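PDB 4WQK: 2''-aminoglycoside nucleotidyltransferase from Klebsiella pneumoniae, which confers resistance to kanamycin, gentamicin, tobramycin and related aminoglycosides by adenylating their 2''-hydroxyl group with the help of two magnesium ions. Local coordinates for residues Ile129-Asp132 against Tyr133-Tyr136; Asp144-Thr147 against Lys148-Glu151; Val167-Ala170 against Ala171-Arg175. One frame throughout, in Å; residues are numbered along the deposited sequence. Where two conformers were deposited one is given.

Contact 1 of 3, residues Ile129-Asp132 against Tyr133-Tyr136; sequences IIWD and YFYY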
loop_
_atom_site.group_PDB
_atom_site.type_symbol
_atom_site.label_atom_id
_atom_site.label_comp_id
_atom_site.label_asym_id
_atom_site.label_seq_id
_atom_site.Cartn_x
_atom_site.Cartn_y
_atom_site.Cartn_z
ATOM N N ILE A 129 0.516 4.450 5.691
ATOM C CA ILE A 129 1.680 3.565 5.666
ATOM C C ILE A 129 2.155 3.289 7.092
ATOM O O ILE A 129 2.372 2.127 7.518
ATOM C CB ILE A 129 2.797 4.191 4.812
ATOM C CG1 ILE A 129 2.364 4.230 3.354
ATOM C CG2 ILE A 129 4.136 3.460 4.983
ATOM C CD1 ILE A 129 3.296 5.100 2.473
ATOM N N ILE A 130 2.271 4.346 7.880
ATOM C CA ILE A 130 2.782 4.223 9.242
ATOM C C ILE A 130 1.748 3.523 10.151
ATOM O O ILE A 130 2.115 2.686 10.985
ATOM C CB ILE A 130 3.154 5.619 9.766
ATOM C CG1 ILE A 130 4.376 6.099 8.999
ATOM C CG2 ILE A 130 3.434 5.601 11.278
ATOM C CD1 ILE A 130 4.671 7.535 9.187
ATOM N N TRP A 131 0.457 3.827 9.978
ATOM C CA TRP A 131 -0.597 3.167 10.721
ATOM C C TRP A 131 -0.501 1.633 10.626
ATOM O O TRP A 131 -0.702 0.941 11.619
ATOM C CB TRP A 131 -1.945 3.638 10.182
ATOM C CG TRP A 131 -3.166 3.337 10.987
ATOM C CD1 TRP A 131 -4.105 2.360 10.726
ATOM C CD2 TRP A 131 -3.650 4.063 12.124
ATOM N NE1 TRP A 131 -5.135 2.443 11.630
ATOM C CE2 TRP A 131 -4.872 3.457 12.524
ATOM C CE3 TRP A 131 -3.165 5.151 12.873
ATOM C CZ2 TRP A 131 -5.612 3.932 13.602
ATOM C CZ3 TRP A 131 -3.887 5.609 13.932
ATOM C CH2 TRP A 131 -5.120 5.009 14.296
ATOM N N ASP A 132 -0.208 1.115 9.432
ATOM C CA ASP A 132 -0.103 -0.342 9.292
ATOM C C ASP A 132 1.037 -0.921 10.088
ATOM O O ASP A 132 0.967 -2.069 10.551
ATOM C CB ASP A 132 0.063 -0.737 7.823
ATOM C CG ASP A 132 -1.217 -1.290 7.245
ATOM O OD1 ASP A 132 -2.183 -1.486 8.021
ATOM O OD2 ASP A 132 -1.280 -1.494 6.020
ATOM N N TYR A 133 2.137 -0.179 10.244
ATOM C CA TYR A 133 3.194 -0.656 11.114
ATOM C C TYR A 133 2.744 -0.757 12.574
ATOM O O TYR A 133 3.250 -1.566 13.329
ATOM C CB TYR A 133 4.441 0.235 11.070
ATOM C CG TYR A 133 5.263 0.055 9.822
ATOM C CD1 TYR A 133 6.171 -0.982 9.699
ATOM C CD2 TYR A 133 5.130 0.945 8.767
ATOM C CE1 TYR A 133 6.926 -1.132 8.509
ATOM C CE2 TYR A 133 5.872 0.816 7.602
ATOM C CZ TYR A 133 6.757 -0.220 7.482
ATOM O OH TYR A 133 7.463 -0.311 6.299
ATOM N N PHE A 134 1.777 0.064 12.980
ATOM C CA PHE A 134 1.286 -0.031 14.336
ATOM C C PHE A 134 0.558 -1.359 14.570
ATOM O O PHE A 134 0.715 -1.983 15.628
ATOM C CB PHE A 134 0.365 1.154 14.688
ATOM C CG PHE A 134 1.050 2.505 14.601
ATOM C CD1 PHE A 134 2.434 2.637 14.742
ATOM C CD2 PHE A 134 0.277 3.646 14.407
ATOM C CE1 PHE A 134 3.038 3.910 14.668
ATOM C CE2 PHE A 134 0.884 4.918 14.336
ATOM C CZ PHE A 134 2.251 5.033 14.490
ATOM N N TYR A 135 -0.215 -1.807 13.577
ATOM C CA TYR A 135 -0.807 -3.150 13.705
ATOM C C TYR A 135 0.266 -4.227 13.795
ATOM O O TYR A 135 0.145 -5.171 14.595
ATOM C CB TYR A 135 -1.719 -3.476 12.532
ATOM C CG TYR A 135 -2.971 -2.654 12.407
ATOM C CD1 TYR A 135 -3.976 -2.723 13.376
ATOM C CD2 TYR A 135 -3.149 -1.836 11.321
ATOM C CE1 TYR A 135 -5.158 -1.964 13.223
ATOM C CE2 TYR A 135 -4.296 -1.099 11.150
ATOM C CZ TYR A 135 -5.284 -1.139 12.123
ATOM O OH TYR A 135 -6.449 -0.384 11.946
ATOM N N TYR A 136 1.300 -4.089 12.969
ATOM C CA TYR A 136 2.399 -5.037 12.958
ATOM C C TYR A 136 3.078 -5.086 14.337
ATOM O O TYR A 136 3.439 -6.174 14.824
ATOM C CB TYR A 136 3.366 -4.655 11.816
ATOM C CG TYR A 136 4.512 -5.621 11.624
ATOM C CD1 TYR A 136 4.304 -6.993 11.663
ATOM C CD2 TYR A 136 5.800 -5.162 11.410
ATOM C CE1 TYR A 136 5.356 -7.882 11.469
ATOM C CE2 TYR A 136 6.863 -6.044 11.229
ATOM C CZ TYR A 136 6.636 -7.402 11.268
ATOM O OH TYR A 136 7.678 -8.296 11.100
#
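Helix 126-139 of the C-terminal domain runs unbroken through I129-D132 and Y133-Y136, with Y136 N bonded to D132 O at 3.2 Å and weaker bonds from F134 N to I130 O and from Y135 N to W131 O. These two alpha-helical turns send I130 and F134 to helices 147-160 and 162-176, and I129 and Y133 to helix 28-36. I130 and F134 lie side by side, I130 CG2 reaching F134 CZ at 3.5 Å; chi1 of -69° puts CG1 beside the backbone N of I130 and leaves CG2 anti to it, on the F134 side. I130 O sits over the centre of one F134 face, 3.7 Å above the plane. Y133 stands beside I129, with I129 CG2 4.1 Å from Y133 CE2. The rings of W131 and Y135 meet obliquely with planes at 88°, W131 CD1 being 3.5 Å from Y135 CE2; the phenol OH is hydrogen-bonded to that of Y176. F172 packs edge-to-face with W131, F134 and Y135. Near the interdomain cleft, the D132 and Y135 side chains lie about 7 Å from those of the magnesium ligand D47 and of A101 in the kanamycin site, respectively. D132, whose OD2 bonds a glycerol, sets OD1 at the Y135 ring edge, 3.5 Å from Y135 CD2.

Contact 2 of 3, residues Asp144-Thr147 against Lys148-Glu151; sequences DWPT and KHIE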
loop_
_atom_site.group_PDB
_atom_site.type_symbol
_atom_site.label_atom_id
_atom_site.label_comp_id
_atom_site.label_asym_id
_atom_site.label_seq_id
_atom_site.Cartn_x
_atom_site.Cartn_y
_atom_site.Cartn_z
ATOM N N ASP A 144 11.789 -7.594 17.799
ATOM C CA ASP A 144 11.944 -8.824 17.037
ATOM C C ASP A 144 11.673 -8.659 15.536
ATOM O O ASP A 144 11.721 -9.637 14.791
ATOM C CB ASP A 144 11.018 -9.910 17.592
ATOM C CG ASP A 144 11.400 -10.345 18.984
ATOM O OD1 ASP A 144 12.620 -10.330 19.294
ATOM O OD2 ASP A 144 10.485 -10.715 19.763
ATOM N N TRP A 145 11.361 -7.442 15.093
ATOM C CA TRP A 145 11.126 -7.198 13.666
ATOM C C TRP A 145 12.362 -7.463 12.809
ATOM O O TRP A 145 13.466 -7.090 13.197
ATOM C CB TRP A 145 10.736 -5.743 13.403
ATOM C CG TRP A 145 9.362 -5.338 13.801
ATOM C CD1 TRP A 145 8.443 -6.080 14.459
ATOM C CD2 TRP A 145 8.771 -4.058 13.559
ATOM N NE1 TRP A 145 7.290 -5.335 14.655
ATOM C CE2 TRP A 145 7.478 -4.090 14.106
ATOM C CE3 TRP A 145 9.224 -2.883 12.941
ATOM C CZ2 TRP A 145 6.611 -2.997 14.036
ATOM C CZ3 TRP A 145 8.346 -1.783 12.877
ATOM C CH2 TRP A 145 7.077 -1.856 13.429
ATOM N N PRO A 146 12.176 -8.071 11.630
ATOM C CA PRO A 146 13.247 -8.079 10.628
ATOM C C PRO A 146 13.731 -6.658 10.379
ATOM O O PRO A 146 12.945 -5.697 10.298
ATOM C CB PRO A 146 12.564 -8.671 9.392
ATOM C CG PRO A 146 11.453 -9.530 9.973
ATOM C CD PRO A 146 10.962 -8.748 11.142
ATOM N N THR A 147 15.042 -6.528 10.289
ATOM C CA THR A 147 15.663 -5.229 10.096
ATOM C C THR A 147 15.116 -4.478 8.899
ATOM O O THR A 147 14.984 -3.263 8.979
ATOM C CB THR A 147 17.182 -5.412 9.979
ATOM O OG1 THR A 147 17.682 -5.976 11.195
ATOM C CG2 THR A 147 17.917 -4.085 9.691
ATOM N N LYS A 148 14.720 -5.162 7.819
ATOM C CA LYS A 148 14.178 -4.421 6.675
ATOM C C LYS A 148 12.904 -3.650 7.064
ATOM O O LYS A 148 12.639 -2.575 6.517
ATOM C CB LYS A 148 13.886 -5.333 5.471
ATOM C CG LYS A 148 12.756 -6.344 5.661
ATOM C CD LYS A 148 12.779 -7.429 4.573
ATOM C CE LYS A 148 11.988 -8.656 4.996
ATOM N NZ LYS A 148 11.965 -9.701 3.920
ATOM N N HIS A 149 12.148 -4.151 8.037
ATOM C CA HIS A 149 10.917 -3.468 8.425
ATOM C C HIS A 149 11.207 -2.337 9.353
ATOM O O HIS A 149 10.557 -1.280 9.298
ATOM C CB HIS A 149 9.952 -4.431 9.072
ATOM C CG HIS A 149 9.447 -5.461 8.128
ATOM N ND1 HIS A 149 9.125 -5.166 6.817
ATOM C CD2 HIS A 149 9.212 -6.782 8.289
ATOM C CE1 HIS A 149 8.707 -6.262 6.214
ATOM N NE2 HIS A 149 8.760 -7.258 7.082
ATOM N N ILE A 150 12.200 -2.552 10.197
ATOM C CA ILE A 150 12.656 -1.510 11.082
ATOM C C ILE A 150 13.153 -0.344 10.219
ATOM O O ILE A 150 12.794 0.811 10.459
ATOM C CB ILE A 150 13.743 -2.050 12.001
ATOM C CG1 ILE A 150 13.157 -3.139 12.905
ATOM C CG2 ILE A 150 14.275 -0.952 12.903
ATOM C CD1 ILE A 150 12.242 -2.591 13.949
ATOM N N GLU A 151 13.925 -0.642 9.187
ATOM C CA GLU A 151 14.474 0.425 8.355
ATOM C C GLU A 151 13.394 1.147 7.558
ATOM O O GLU A 151 13.456 2.381 7.423
ATOM C CB GLU A 151 15.542 -0.127 7.409
ATOM C CG GLU A 151 16.764 -0.612 8.158
ATOM C CD GLU A 151 17.849 -1.188 7.255
ATOM O OE1 GLU A 151 17.546 -1.528 6.086
ATOM O OE2 GLU A 151 19.007 -1.303 7.724
#
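The first turn of helix 147-160 starts here, with P146 at the N-cap position and its carbonyl serving two amides of the turn. I150 N approaches P146 O in the carbonyl plane at 3.2 Å, with an N-H...O angle of 161°. H149 N comes to the same oxygen, P146 O, at 2.9 Å, but from 46° above that plane and with a more bent N-H. E151 N follows, bonded to T147 O at 2.8 Å. P146 has no side-chain acceptor and contributes its backbone oxygen to the helix start; its ring separately packs at the edge of the H149 imidazole, with P146 CD 3.9 Å from H149 CD2. Over one face of the same imidazole lies CG of K148, put there by a chi1 of 67° that sets CG between the backbone N and carbonyl carbon of K148; the extended chain beyond carries NZ to a salt bridge with D44. The H149 side chain is about 8 Å from those of the magnesium ligands D45 and D47. W145, just before the cap, crosses I150, whose CG1 lies 3.6 Å from W145 CB. The indole stacks on Y136, and its NE1 is hydrogen-bonded to V140 O, joining the helix start to the residue that follows helix 126-139. At the exposed side, the methyl CG2 of T147 meets the E151 carboxylate through OE2 at 3.6 Å.

Contact 3 of 3, residues Val167-Ala170 against Ala171-Arg175; sequences VLRA and AFRSR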
loop_
_atom_site.group_PDB
_atom_site.type_symbol
_atom_site.label_atom_id
_atom_site.label_comp_id
_atom_site.label_asym_id
_atom_site.label_seq_id
_atom_site.Cartn_x
_atom_site.Cartn_y
_atom_site.Cartn_z
ATOM N N VAL A 167 2.038 11.737 17.464
ATOM C CA VAL A 167 0.617 11.976 17.609
ATOM C C VAL A 167 -0.209 10.815 17.008
ATOM O O VAL A 167 -1.199 10.368 17.602
ATOM C CB VAL A 167 0.236 13.342 16.976
ATOM C CG1 VAL A 167 -1.234 13.538 17.049
ATOM C CG2 VAL A 167 0.950 14.502 17.727
ATOM N N LEU A 168 0.186 10.312 15.841
ATOM C CA LEU A 168 -0.503 9.175 15.228
ATOM C C LEU A 168 -0.435 7.926 16.087
ATOM O O LEU A 168 -1.429 7.221 16.239
ATOM C CB LEU A 168 0.110 8.873 13.855
ATOM C CG LEU A 168 -0.802 8.095 12.905
ATOM C CD1 LEU A 168 -1.998 8.919 12.489
ATOM C CD2 LEU A 168 0.036 7.681 11.676
ATOM N N ARG A 169 0.736 7.640 16.654
ATOM C CA ARG A 169 0.910 6.466 17.520
ATOM C C ARG A 169 -0.039 6.582 18.731
ATOM O O ARG A 169 -0.626 5.602 19.177
ATOM C CB ARG A 169 2.358 6.309 17.994
ATOM C CG ARG A 169 2.668 4.933 18.543
ATOM C CD ARG A 169 4.127 4.860 19.046
ATOM N NE ARG A 169 5.028 5.648 18.197
ATOM C CZ ARG A 169 5.883 6.577 18.639
ATOM N NH1 ARG A 169 5.989 6.838 19.946
ATOM N NH2 ARG A 169 6.642 7.246 17.766
ATOM N N ALA A 170 -0.138 7.787 19.302
ATOM C CA ALA A 170 -0.993 8.010 20.447
ATOM C C ALA A 170 -2.471 7.799 20.075
ATOM O O ALA A 170 -3.249 7.254 20.843
ATOM C CB ALA A 170 -0.744 9.419 21.025
ATOM N N ALA A 171 -2.829 8.236 18.875
ATOM C CA ALA A 171 -4.205 8.050 18.413
ATOM C C ALA A 171 -4.511 6.569 18.208
ATOM O O ALA A 171 -5.614 6.135 18.540
ATOM C CB ALA A 171 -4.455 8.844 17.082
ATOM N N PHE A 172 -3.548 5.815 17.682
ATOM C CA PHE A 172 -3.703 4.373 17.534
ATOM C C PHE A 172 -3.898 3.715 18.904
ATOM O O PHE A 172 -4.810 2.893 19.097
ATOM C CB PHE A 172 -2.499 3.809 16.769
ATOM C CG PHE A 172 -2.581 2.311 16.506
ATOM C CD1 PHE A 172 -2.172 1.375 17.448
ATOM C CD2 PHE A 172 -3.039 1.877 15.250
ATOM C CE1 PHE A 172 -2.253 0.014 17.202
ATOM C CE2 PHE A 172 -3.112 0.510 14.984
ATOM C CZ PHE A 172 -2.723 -0.413 15.944
ATOM N N ARG A 173 -3.057 4.082 19.871
ATOM C CA ARG A 173 -3.212 3.503 21.202
ATOM C C ARG A 173 -4.597 3.813 21.766
ATOM O O ARG A 173 -5.224 2.956 22.402
ATOM C CB ARG A 173 -2.136 4.004 22.168
ATOM C CG ARG A 173 -0.709 3.645 21.787
ATOM C CD ARG A 173 -0.356 2.180 21.972
ATOM N NE ARG A 173 1.058 1.943 21.657
ATOM C CZ ARG A 173 1.566 1.904 20.424
ATOM N NH1 ARG A 173 2.859 1.680 20.253
ATOM N NH2 ARG A 173 0.792 2.108 19.362
ATOM N N SER A 174 -5.102 5.029 21.557
ATOM C CA SER A 174 -6.401 5.386 22.092
ATOM C C SER A 174 -7.528 4.634 21.350
ATOM O O SER A 174 -8.519 4.214 21.959
ATOM C CB SER A 174 -6.583 6.899 21.998
ATOM O OG SER A 174 -7.739 7.284 22.674
ATOM N N ARG A 175 -7.362 4.472 20.046
ATOM C CA ARG A 175 -8.333 3.753 19.237
ATOM C C ARG A 175 -8.518 2.323 19.734
ATOM O O ARG A 175 -9.645 1.862 19.842
ATOM C CB ARG A 175 -7.920 3.733 17.755
ATOM C CG ARG A 175 -8.828 2.846 16.848
ATOM C CD ARG A 175 -10.110 3.552 16.486
ATOM N NE ARG A 175 -9.696 4.512 15.465
ATOM C CZ ARG A 175 -9.342 4.179 14.217
ATOM N NH1 ARG A 175 -9.381 2.916 13.777
ATOM N NH2 ARG A 175 -8.992 5.144 13.388
#
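V167-A170 and A171-R175 form consecutive turns of helix 162-176, and four successive i to i+4 bonds of 2.9 to 3.0 Å join them: A171 N to V167 O, F172 N to L168 O, R173 N to R169 O and S174 N to A170 O. All four are fairly straight, as in a regular alpha-helix. Within the later segment R175 N continues the series to A171 O. The side-chain contact of this turn is carried by two arginines, R169 and R173, which run side by side and point the same way. A bend at chi2 (-72°) folds the R173 chain back over the turn, where one face of its guanidinium rests on the aliphatic part of R169: R169 CG lies 3.5 Å from R173 NH2, and R169 CD 3.6 Å from R173 NH1. The two guanidinium planes stand 57° apart, and R169 NE keeps 5.0 Å from R173 NH1; the R173 guanidinium thus lies on methylenes of R169 and not on its charged end, which probably eases the repulsion between the like charges. Nearer the backbone, R173 CG lies 3.3 Å from R169 O. A smaller side chain adds a contact with a backbone oxygen, A171 CB lying 3.5 Å from L168 O. While V167, A170, A171, R173 and S174 are exposed, F172 is buried against helix 126-139, where it touches D138, and its ring also meets that of Y176. L168 and R175 touch W131 of that neighbouring helix, R169 rests on F134, and R175 NH1 bonds to E102 O in a loop.

Overall arrangement
All three contacts lie in series in the C-terminal domain, neither nesting nor crossing, and none closes a long loop. Contact 1 comes first, joining adjacent turns of helix 126-139; the chain then passes through the loop whose end contact 2 joins to the first turn of helix 147-160, and reaches contact 3, between adjacent turns of helix 162-176. Contact 1 touches both others: Y136 meets W145, P146 and H149 of contact 2, while W131 and F134 meet R169, F172 and R175 of contact 3. Contacts 2 and 3 stay apart, about 9 Å between nearest atoms; helix 126-139 lies against each. I129 and Y133 also touch helix 28-36 of the N-terminal domain.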